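Local atomic coordinates of uncharacterized protein (Treponema denticola ATCC 35404, PDB entry 6QNM), a protein that probably binds oxygen at a di-iron centre held in a metallo-beta-lactamase-like fold. Residues H17-L22 and M36-V41; T179-D184 and G226-D231; Y212-N217 and F237-S242. One frame throughout, in Å; residues are numbered along the deposited sequence.

Contact 1: residues H17-L22 and M36-V41; sequences HKFIWL and MQYLIV
Lys-18, Ile-20 and Leu-22 pair with Val-41, Leu-39 and Gln-37 in two-way backbone bonds, which makes an antiparallel ladder of residues 17-22 and 36-41; Phe-19/Ile-40 and Trp-21/Tyr-38 are the non-hydrogen-bonded pairs between. At the far end Leu-22 O takes two donors, Gln-37 N at 2.9 Å and Met-36 N at 2.8 Å: a classic beta bulge. Gln-37 folds its amide, bent at chi2, onto its own strand, where NE2 gives a nearly straight bond of 3.0 Å to Tyr-38 O.

The aromatic contacts lie on one face. Trp-21 brings the edge of its pyrrole ring toward the face of Tyr-38 in an offset edge-to-face pair, planes at 66°, with CD1 3.7 Å from CE1 of the tyrosine. Phe-19 meets the same side of that ring obliquely, one atom nearer the backbone, CE2 to Tyr-38 CD1 at 3.6 Å. With CG swung beside its carbonyl carbon (chi1 -165°), Phe-19 also lays CD1 against Ile-40 CG1 (3.7 Å).

Aliphatic packing fills the reverse face, where Ile-20 and Leu-39 run side by side, CD1 to CD2 at 4.0 Å, and Leu-22 reaches on to helix 57-65.

Tyr-38 OH (to Pro-223 O) and His-17 NE2 (to Asp-157) reach outside the hairpin, while His-17 ND1 bonds to Asp-42 on the partner strand; CE1 sits 3.6 Å from Ile-40 CG2. The aromatic face thus looks toward the second sheet and the aliphatic one toward a helix, consistent with the alpha-beta/beta-alpha sandwich of metallo-beta-lactamases; two carboxylates on one imidazole would tend to favour its protonated form.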
loop_
_atom_site.group_PDB
_atom_site.type_symbol
_atom_site.label_atom_id
_atom_site.label_comp_id
_atom_site.label_asym_id
_atom_site.label_seq_id
_atom_site.Cartn_x
_atom_site.Cartn_y
_atom_site.Cartn_z
ATOM N N HIS A 17 26.459 -6.204 -19.486
ATOM C CA HIS A 17 25.467 -5.686 -18.555
ATOM C C HIS A 17 24.910 -4.370 -19.078
ATOM O O HIS A 17 25.667 -3.514 -19.545
ATOM C CB HIS A 17 26.109 -5.499 -17.175
ATOM C CG HIS A 17 25.140 -5.205 -16.073
ATOM N ND1 HIS A 17 24.614 -6.188 -15.262
ATOM C CD2 HIS A 17 24.636 -4.033 -15.620
ATOM C CE1 HIS A 17 23.811 -5.635 -14.370
ATOM N NE2 HIS A 17 23.807 -4.329 -14.565
ATOM N N LYS A 18 23.584 -4.224 -19.007
ATOM C CA LYS A 18 22.882 -3.013 -19.414
ATOM C C LYS A 18 21.852 -2.635 -18.358
ATOM O O LYS A 18 21.165 -3.505 -17.815
ATOM C CB LYS A 18 22.152 -3.205 -20.751
ATOM C CG LYS A 18 22.966 -2.944 -22.003
ATOM C CD LYS A 18 22.166 -3.369 -23.229
ATOM C CE LYS A 18 22.896 -3.050 -24.524
ATOM N NZ LYS A 18 24.175 -3.801 -24.647
ATOM N N PHE A 19 21.749 -1.335 -18.077
ATOM C CA PHE A 19 20.677 -0.767 -17.263
ATOM C C PHE A 19 19.907 0.200 -18.154
ATOM O O PHE A 19 20.472 1.194 -18.623
ATOM C CB PHE A 19 21.234 -0.060 -16.021
ATOM C CG PHE A 19 20.199 0.239 -14.964
ATOM C CD1 PHE A 19 20.202 -0.450 -13.761
ATOM C CD2 PHE A 19 19.238 1.220 -15.162
ATOM C CE1 PHE A 19 19.262 -0.175 -12.782
ATOM C CE2 PHE A 19 18.295 1.502 -14.187
ATOM C CZ PHE A 19 18.304 0.802 -12.997
ATOM N N ILE A 20 18.626 -0.093 -18.389
ATOM C CA ILE A 20 17.846 0.539 -19.449
ATOM C C ILE A 20 16.615 1.217 -18.857
ATOM O O ILE A 20 15.898 0.621 -18.045
ATOM C CB ILE A 20 17.428 -0.488 -20.519
ATOM C CG1 ILE A 20 18.661 -1.157 -21.136
ATOM C CG2 ILE A 20 16.576 0.170 -21.591
ATOM C CD1 ILE A 20 18.375 -2.512 -21.756
ATOM N N TRP A 21 16.363 2.452 -19.286
ATOM C CA TRP A 21 15.127 3.167 -19.000
ATOM C C TRP A 21 14.218 3.078 -20.218
ATOM O O TRP A 21 14.658 3.339 -21.343
ATOM C CB TRP A 21 15.414 4.635 -18.672
ATOM C CG TRP A 21 14.196 5.535 -18.603
ATOM C CD1 TRP A 21 13.474 5.851 -17.487
ATOM C CD2 TRP A 21 13.587 6.260 -19.688
ATOM N NE1 TRP A 21 12.449 6.710 -17.810
ATOM C CE2 TRP A 21 12.496 6.975 -19.153
ATOM C CE3 TRP A 21 13.852 6.361 -21.058
ATOM C CZ2 TRP A 21 11.673 7.785 -19.939
ATOM C CZ3 TRP A 21 13.035 7.164 -21.836
ATOM C CH2 TRP A 21 11.959 7.867 -21.275
ATOM N N LEU A 22 12.961 2.707 -20.001
ATOM C CA LEU A 22 11.969 2.711 -21.066
ATOM C C LEU A 22 10.854 3.673 -20.692
ATOM O O LEU A 22 10.301 3.588 -19.590
ATOM C CB LEU A 22 11.396 1.312 -21.300
ATOM C CG LEU A 22 12.403 0.194 -21.559
ATOM C CD1 LEU A 22 11.760 -1.172 -21.343
ATOM C CD2 LEU A 22 12.980 0.321 -22.954
ATOM N N MET A 36 8.264 4.453 -17.925
ATOM C CA MET A 36 7.336 3.337 -17.993
ATOM C C MET A 36 7.903 2.042 -17.451
ATOM O O MET A 36 7.143 1.238 -16.907
ATOM C CB MET A 36 6.868 3.117 -19.435
ATOM C CG MET A 36 6.048 4.279 -19.946
ATOM S SD MET A 36 5.117 3.900 -21.429
ATOM C CE MET A 36 4.055 5.339 -21.480
ATOM N N GLN A 37 9.212 1.827 -17.566
ATOM C CA GLN A 37 9.807 0.565 -17.156
ATOM C C GLN A 37 11.320 0.680 -17.033
ATOM O O GLN A 37 11.982 1.228 -17.921
ATOM C CB GLN A 37 9.452 -0.536 -18.158
ATOM C CG GLN A 37 9.942 -1.907 -17.753
ATOM C CD GLN A 37 9.202 -2.428 -16.542
ATOM O OE1 GLN A 37 7.977 -2.533 -16.555
ATOM N NE2 GLN A 37 9.939 -2.745 -15.484
ATOM N N TYR A 38 11.874 0.154 -15.946
ATOM C CA TYR A 38 13.311 -0.032 -15.817
ATOM C C TYR A 38 13.629 -1.496 -16.071
ATOM O O TYR A 38 12.913 -2.387 -15.602
ATOM C CB TYR A 38 13.816 0.386 -14.435
ATOM C CG TYR A 38 13.921 1.881 -14.250
ATOM C CD1 TYR A 38 14.902 2.614 -14.906
ATOM C CD2 TYR A 38 13.039 2.559 -13.419
ATOM C CE1 TYR A 38 14.999 3.984 -14.739
ATOM C CE2 TYR A 38 13.127 3.930 -13.248
ATOM C CZ TYR A 38 14.110 4.636 -13.908
ATOM O OH TYR A 38 14.206 5.998 -13.736
ATOM N N LEU A 39 14.706 -1.738 -16.813
ATOM C CA LEU A 39 15.077 -3.082 -17.226
ATOM C C LEU A 39 16.585 -3.252 -17.120
ATOM O O LEU A 39 17.347 -2.395 -17.578
ATOM C CB LEU A 39 14.615 -3.361 -18.663
ATOM C CG LEU A 39 15.160 -4.613 -19.354
ATOM C CD1 LEU A 39 14.452 -5.862 -18.864
ATOM C CD2 LEU A 39 15.029 -4.495 -20.863
ATOM N N ILE A 40 17.008 -4.344 -16.494
ATOM C CA ILE A 40 18.408 -4.742 -16.452
ATOM C C ILE A 40 18.560 -5.957 -17.351
ATOM O O ILE A 40 17.748 -6.889 -17.286
ATOM C CB ILE A 40 18.873 -5.056 -15.017
ATOM C CG1 ILE A 40 18.800 -3.804 -14.141
ATOM C CG2 ILE A 40 20.287 -5.629 -15.023
ATOM C CD1 ILE A 40 19.050 -4.071 -12.669
ATOM N N VAL A 41 19.581 -5.943 -18.200
ATOM C CA VAL A 41 19.951 -7.104 -18.996
ATOM C C VAL A 41 21.380 -7.472 -18.630
ATOM O O VAL A 41 22.279 -6.624 -18.685
ATOM C CB VAL A 41 19.810 -6.842 -20.507
ATOM C CG1 VAL A 41 20.243 -8.072 -21.302
ATOM C CG2 VAL A 41 18.374 -6.470 -20.844
#

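Contact 2: residues T179-D184 and G226-D231; sequences TTFVED and GAIYKD
Ile-228 O is held from two directions by the loop 179-184: Val-182 N donates a nearly straight hydrogen bond of 2.8 Å, and Phe-181 CA adds a CA-H...O contact at 3.3 Å. The same oxygen lies at the edge of the Phe-181 ring, near its plane. A second backbone bond runs from Ile-228 N to Thr-180 O at 3.0 Å. Phe-181 and Ile-228 thereby make a single bridge. A water carries the pairing one step further, accepting from Lys-230 N and donating to Val-182 O at 2.7 Å.

Strand 229-230, bonded through Tyr-229 to Ile-221, is the outermost of the six-stranded sheet of this metallo-beta-lactamase fold, so the loop leading into helix 185-199 adds a short irregular rung along that border.

Two side chains sandwich the Phe-181 ring. Thr-180 CG2 sits over the centre of one face, and Lys-230 CD lies over the opposite face, offset toward the rim, in a CH-pi contact of 3.9 Å to the centroid. The lysine bends at chi3 (95°); its NZ stands above the same face, too far for more than a weak cation-pi attraction, and makes a salt bridge to Asp-231 OD2 at 2.9 Å.

On the buried side Val-182 presents CG2, set beside its own backbone N (CG1 takes the anti place, chi1 173°), to Ala-227 CB at 3.5 Å and to Tyr-229 CE1 at 3.9 Å. The tyrosine runs on inward, where its OH bonds to Gly-169 O and its ring stacks on Phe-237.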
loop_
_atom_site.group_PDB
_atom_site.type_symbol
_atom_site.label_atom_id
_atom_site.label_comp_id
_atom_site.label_asym_id
_atom_site.label_seq_id
_atom_site.Cartn_x
_atom_site.Cartn_y
_atom_site.Cartn_z
ATOM N N THR A 179 13.858 16.047 -19.630
ATOM C CA THR A 179 15.163 15.400 -19.674
ATOM C C THR A 179 15.170 14.059 -18.944
ATOM O O THR A 179 14.294 13.761 -18.126
ATOM C CB THR A 179 16.228 16.318 -19.066
ATOM O OG1 THR A 179 15.988 16.456 -17.661
ATOM C CG2 THR A 179 16.156 17.691 -19.710
ATOM N N THR A 180 16.195 13.255 -19.250
ATOM C CA THR A 180 16.430 12.021 -18.502
ATOM C C THR A 180 16.805 12.320 -17.053
ATOM O O THR A 180 16.312 11.669 -16.126
ATOM C CB THR A 180 17.527 11.192 -19.174
ATOM O OG1 THR A 180 17.145 10.870 -20.517
ATOM C CG2 THR A 180 17.781 9.900 -18.398
ATOM N N PHE A 181 17.666 13.314 -16.840
ATOM C CA PHE A 181 18.271 13.593 -15.547
ATOM C C PHE A 181 17.814 14.931 -14.978
ATOM O O PHE A 181 17.502 15.870 -15.715
ATOM C CB PHE A 181 19.800 13.595 -15.663
ATOM C CG PHE A 181 20.370 12.302 -16.164
ATOM C CD1 PHE A 181 20.472 11.203 -15.325
ATOM C CD2 PHE A 181 20.807 12.182 -17.474
ATOM C CE1 PHE A 181 20.997 10.008 -15.784
ATOM C CE2 PHE A 181 21.330 10.992 -17.939
ATOM C CZ PHE A 181 21.426 9.902 -17.092
ATOM N N VAL A 182 17.787 14.999 -13.645
ATOM C CA VAL A 182 17.517 16.246 -12.935
ATOM C C VAL A 182 18.647 17.234 -13.193
ATOM O O VAL A 182 19.830 16.904 -13.044
ATOM C CB VAL A 182 17.349 15.985 -11.429
ATOM C CG1 VAL A 182 17.239 17.299 -10.662
ATOM C CG2 VAL A 182 16.135 15.107 -11.160
ATOM N N GLU A 183 18.288 18.460 -13.585
ATOM C CA GLU A 183 19.286 19.475 -13.889
ATOM C C GLU A 183 19.361 20.595 -12.864
ATOM O O GLU A 183 20.395 21.265 -12.785
ATOM C CB GLU A 183 19.005 20.102 -15.263
ATOM C CG GLU A 183 18.847 19.106 -16.393
ATOM C CD GLU A 183 18.860 19.771 -17.755
ATOM O OE1 GLU A 183 18.057 20.704 -17.975
ATOM O OE2 GLU A 183 19.677 19.363 -18.605
ATOM N N ASP A 184 18.306 20.811 -12.083
ATOM C CA ASP A 184 18.289 21.874 -11.081
ATOM C C ASP A 184 17.460 21.379 -9.905
ATOM O O ASP A 184 16.235 21.281 -10.021
ATOM C CB ASP A 184 17.716 23.168 -11.657
ATOM C CG ASP A 184 17.880 24.353 -10.720
ATOM O OD1 ASP A 184 17.589 24.220 -9.512
ATOM O OD2 ASP A 184 18.307 25.426 -11.196
ATOM N N GLY A 226 9.633 10.366 -12.634
ATOM C CA GLY A 226 10.395 11.595 -12.614
ATOM C C GLY A 226 11.849 11.386 -12.996
ATOM O O GLY A 226 12.346 10.264 -13.124
ATOM N N ALA A 227 12.549 12.507 -13.150
ATOM C CA ALA A 227 13.919 12.498 -13.641
ATOM C C ALA A 227 14.867 11.852 -12.631
ATOM O O ALA A 227 14.587 11.765 -11.430
ATOM C CB ALA A 227 14.380 13.917 -13.968
ATOM N N ILE A 228 16.013 11.407 -13.144
ATOM C CA ILE A 228 17.004 10.650 -12.388
ATOM C C ILE A 228 18.040 11.599 -11.801
ATOM O O ILE A 228 18.458 12.569 -12.446
ATOM C CB ILE A 228 17.662 9.594 -13.295
ATOM C CG1 ILE A 228 16.617 8.576 -13.759
ATOM C CG2 ILE A 228 18.831 8.908 -12.603
ATOM C CD1 ILE A 228 16.974 7.906 -15.070
ATOM N N TYR A 229 18.467 11.312 -10.571
ATOM C CA TYR A 229 19.506 12.084 -9.902
ATOM C C TYR A 229 20.874 11.521 -10.264
ATOM O O TYR A 229 21.127 10.323 -10.092
ATOM C CB TYR A 229 19.308 12.058 -8.385
ATOM C CG TYR A 229 17.909 12.440 -7.954
ATOM C CD1 TYR A 229 17.557 13.770 -7.780
ATOM C CD2 TYR A 229 16.939 11.471 -7.735
ATOM C CE1 TYR A 229 16.276 14.129 -7.391
ATOM C CE2 TYR A 229 15.655 11.819 -7.346
ATOM C CZ TYR A 229 15.330 13.149 -7.176
ATOM O OH TYR A 229 14.054 13.499 -6.790
ATOM N N LYS A 230 21.759 12.392 -10.744
ATOM C CA LYS A 230 23.103 12.011 -11.148
ATOM C C LYS A 230 24.058 13.140 -10.783
ATOM O O LYS A 230 23.639 14.273 -10.532
ATOM C CB LYS A 230 23.138 11.719 -12.661
ATOM C CG LYS A 230 24.443 11.184 -13.225
ATOM C CD LYS A 230 24.305 10.935 -14.722
ATOM C CE LYS A 230 24.794 12.121 -15.542
ATOM N NZ LYS A 230 26.271 12.074 -15.743
ATOM N N ASP A 231 25.352 12.815 -10.740
ATOM C CA ASP A 231 26.418 13.782 -10.436
ATOM C C ASP A 231 26.084 14.455 -9.105
ATOM O O ASP A 231 25.818 13.754 -8.118
ATOM C CB ASP A 231 26.600 14.734 -11.613
ATOM C CG ASP A 231 26.922 14.017 -12.906
ATOM O OD1 ASP A 231 27.757 13.088 -12.884
ATOM O OD2 ASP A 231 26.346 14.394 -13.949
HETATM O O HOH W 1 20.951 14.622 -12.286
#

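Contact 3: residues Y212-N217 and F237-S242; sequences YVRRLN and FLNWLS
Arg-214 puts CG beside its backbone N (chi1 -84°) and then runs straight out from CG to NE, a reach that carries the guanidinium from the last turn of helix 203-215 to helix 232-242. Asn-239 likewise sets CG beside its own N, and although its CB starts away from the facing helix, the amide swings back to meet the arginine. The two side chains cross at about a right angle.

Their bond is the one hydrogen bond between the segments. Arg-214 NH1 donates an N-H to Asn-239 OD1 at 2.8 Å; the N-H points well off the line, with an angle of 134°. The donor lies in the plane of the amide carbonyl, while the oxygen, near the edge of the guanidinium, is somewhat tilted out of that group's plane; the two flat groups stand 62° apart. This leaves the link short but bent, and both residues are exposed, so it bridges the solvent side of the helix pair.

Beneath it the contact turns apolar. Leu-238 points at the other helix: CD2 meets Val-213 CG1 at 3.8 Å, while CD1 lies between that methyl and Arg-214 CG, 4.0 Å from the latter, where the leucine and arginine stems pass alongside, running opposite ways. Ser-242, one turn along, offers its CB to NH1 at 4.1 Å.

Leu-238 also rests on Val-210 of helix 203-215 and on Ile-221 of strand 220-223, which places the pair: two neighbouring helices, touching lightly near their ends, beside the six-stranded sheet, consistent with an outer helical layer of the alpha-beta/beta-alpha sandwich known from metallo-beta-lactamases.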
loop_
_atom_site.group_PDB
_atom_site.type_symbol
_atom_site.label_atom_id
_atom_site.label_comp_id
_atom_site.label_asym_id
_atom_site.label_seq_id
_atom_site.Cartn_x
_atom_site.Cartn_y
_atom_site.Cartn_z
ATOM N N TYR A 212 22.420 5.182 5.369
ATOM C CA TYR A 212 22.668 3.887 4.742
ATOM C C TYR A 212 22.981 4.053 3.262
ATOM O O TYR A 212 23.937 3.461 2.744
ATOM C CB TYR A 212 21.451 2.982 4.941
ATOM C CG TYR A 212 21.606 1.533 4.510
ATOM C CD1 TYR A 212 21.479 1.164 3.176
ATOM C CD2 TYR A 212 21.835 0.533 5.447
ATOM C CE1 TYR A 212 21.599 -0.160 2.783
ATOM C CE2 TYR A 212 21.954 -0.796 5.065
ATOM C CZ TYR A 212 21.836 -1.135 3.732
ATOM O OH TYR A 212 21.954 -2.451 3.345
ATOM N N VAL A 213 22.186 4.867 2.564
ATOM C CA VAL A 213 22.381 5.029 1.131
ATOM C C VAL A 213 23.689 5.751 0.859
ATOM O O VAL A 213 24.339 5.489 -0.152
ATOM C CB VAL A 213 21.176 5.752 0.499
ATOM C CG1 VAL A 213 21.521 6.309 -0.882
ATOM C CG2 VAL A 213 20.005 4.800 0.402
ATOM N N ARG A 214 24.089 6.676 1.739
ATOM C CA ARG A 214 25.371 7.359 1.583
ATOM C C ARG A 214 26.551 6.398 1.681
ATOM O O ARG A 214 27.603 6.656 1.083
ATOM C CB ARG A 214 25.528 8.459 2.630
ATOM C CG ARG A 214 24.891 9.793 2.280
ATOM C CD ARG A 214 25.025 10.735 3.466
ATOM N NE ARG A 214 24.446 12.049 3.223
ATOM C CZ ARG A 214 23.972 12.837 4.184
ATOM N NH1 ARG A 214 23.460 14.022 3.884
ATOM N NH2 ARG A 214 24.012 12.436 5.449
ATOM N N ARG A 215 26.412 5.298 2.433
ATOM C CA ARG A 215 27.530 4.365 2.551
ATOM C C ARG A 215 27.695 3.552 1.276
ATOM O O ARG A 215 28.823 3.274 0.849
ATOM C CB ARG A 215 27.338 3.464 3.768
ATOM C CG ARG A 215 27.462 4.219 5.086
ATOM C CD ARG A 215 27.641 3.279 6.264
ATOM N NE ARG A 215 26.905 3.723 7.447
ATOM C CZ ARG A 215 27.298 4.704 8.254
ATOM N NH1 ARG A 215 26.562 5.030 9.308
ATOM N NH2 ARG A 215 28.427 5.359 8.015
ATOM N N LEU A 216 26.592 3.176 0.637
ATOM C CA LEU A 216 26.675 2.925 -0.789
ATOM C C LEU A 216 26.978 4.274 -1.415
ATOM O O LEU A 216 26.546 5.304 -0.906
ATOM C CB LEU A 216 25.358 2.390 -1.353
ATOM C CG LEU A 216 24.547 1.229 -0.791
ATOM C CD1 LEU A 216 23.106 1.374 -1.270
ATOM C CD2 LEU A 216 25.122 -0.092 -1.255
ATOM N N ASN A 217 27.752 4.323 -2.481
ATOM C CA ASN A 217 27.867 5.606 -3.161
ATOM C C ASN A 217 27.336 5.386 -4.563
ATOM O O ASN A 217 28.113 5.199 -5.511
ATOM C CB ASN A 217 29.251 6.240 -3.155
ATOM C CG ASN A 217 29.152 7.765 -3.293
ATOM O OD1 ASN A 217 30.147 8.484 -3.218
ATOM N ND2 ASN A 217 27.926 8.257 -3.490
ATOM N N PHE A 237 19.931 15.571 -3.421
ATOM C CA PHE A 237 18.740 14.864 -2.963
ATOM C C PHE A 237 18.939 14.285 -1.567
ATOM O O PHE A 237 18.080 14.443 -0.691
ATOM C CB PHE A 237 18.370 13.763 -3.957
ATOM C CG PHE A 237 17.265 12.871 -3.476
ATOM C CD1 PHE A 237 15.965 13.342 -3.396
ATOM C CD2 PHE A 237 17.526 11.566 -3.090
ATOM C CE1 PHE A 237 14.944 12.527 -2.945
ATOM C CE2 PHE A 237 16.511 10.747 -2.642
ATOM C CZ PHE A 237 15.218 11.229 -2.566
ATOM N N LEU A 238 20.062 13.597 -1.344
ATOM C CA LEU A 238 20.301 12.979 -0.042
ATOM C C LEU A 238 20.397 14.025 1.064
ATOM O O LEU A 238 19.892 13.812 2.173
ATOM C CB LEU A 238 21.566 12.123 -0.093
ATOM C CG LEU A 238 21.505 10.904 -1.021
ATOM C CD1 LEU A 238 22.858 10.219 -1.095
ATOM C CD2 LEU A 238 20.430 9.924 -0.572
ATOM N N ASN A 239 21.044 15.162 0.784
ATOM C CA ASN A 239 21.130 16.222 1.785
ATOM C C ASN A 239 19.750 16.780 2.107
ATOM O O ASN A 239 19.433 17.038 3.274
ATOM C CB ASN A 239 22.041 17.350 1.300
ATOM C CG ASN A 239 23.507 16.974 1.316
ATOM O OD1 ASN A 239 23.912 16.026 1.984
ATOM N ND2 ASN A 239 24.314 17.720 0.571
ATOM N N TRP A 240 18.921 16.983 1.081
ATOM C CA TRP A 240 17.571 17.487 1.309
ATOM C C TRP A 240 16.735 16.482 2.091
ATOM O O TRP A 240 16.034 16.849 3.043
ATOM C CB TRP A 240 16.903 17.815 -0.026
ATOM C CG TRP A 240 15.426 18.032 0.095
ATOM C CD1 TRP A 240 14.794 19.172 0.501
ATOM C CD2 TRP A 240 14.390 17.076 -0.179
ATOM N NE1 TRP A 240 13.432 18.988 0.495
ATOM C CE2 TRP A 240 13.158 17.710 0.079
ATOM C CE3 TRP A 240 14.387 15.748 -0.620
ATOM C CZ2 TRP A 240 11.934 17.062 -0.089
ATOM C CZ3 TRP A 240 13.172 15.107 -0.788
ATOM C CH2 TRP A 240 11.963 15.765 -0.522
ATOM N N LEU A 241 16.806 15.204 1.710
ATOM C CA LEU A 241 15.978 14.189 2.351
ATOM C C LEU A 241 16.373 13.992 3.808
ATOM O O LEU A 241 15.511 13.785 4.668
ATOM C CB LEU A 241 16.072 12.870 1.582
ATOM C CG LEU A 241 15.177 11.735 2.087
ATOM C CD1 LEU A 241 13.715 12.173 2.117
ATOM C CD2 LEU A 241 15.348 10.489 1.231
ATOM N N SER A 242 17.676 14.049 4.101
ATOM C CA SER A 242 18.150 13.751 5.448
ATOM C C SER A 242 17.568 14.708 6.482
ATOM O O SER A 242 17.328 14.310 7.629
ATOM C CB SER A 242 19.677 13.807 5.481
ATOM O OG SER A 242 20.171 13.535 6.781
#

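How the contacts relate
From the N terminus, contact 1 comes first and closes on its own, a hairpin that turns back after 13 residues in the sheet of eight strands. Contact 2 opens much later, at 179-184, and closes at 226-231 a loop of 41 residues that holds helices 185-199 and 203-215 and strand 220-223. Contact 3 starts inside that loop and ends beyond it, so the two cross; it spans 19 residues, with strands 220-223 and 229-230, and ties helix 203-215 to helix 232-242. Contacts 2 and 3 touch where Tyr-229 CZ lies 3.8 Å from Phe-237 CD1. Tyr-38 OH and Ile-228 CG1 (3.5 Å) give contacts 1 and 2 a packing touch between the first sheet and the border of the second.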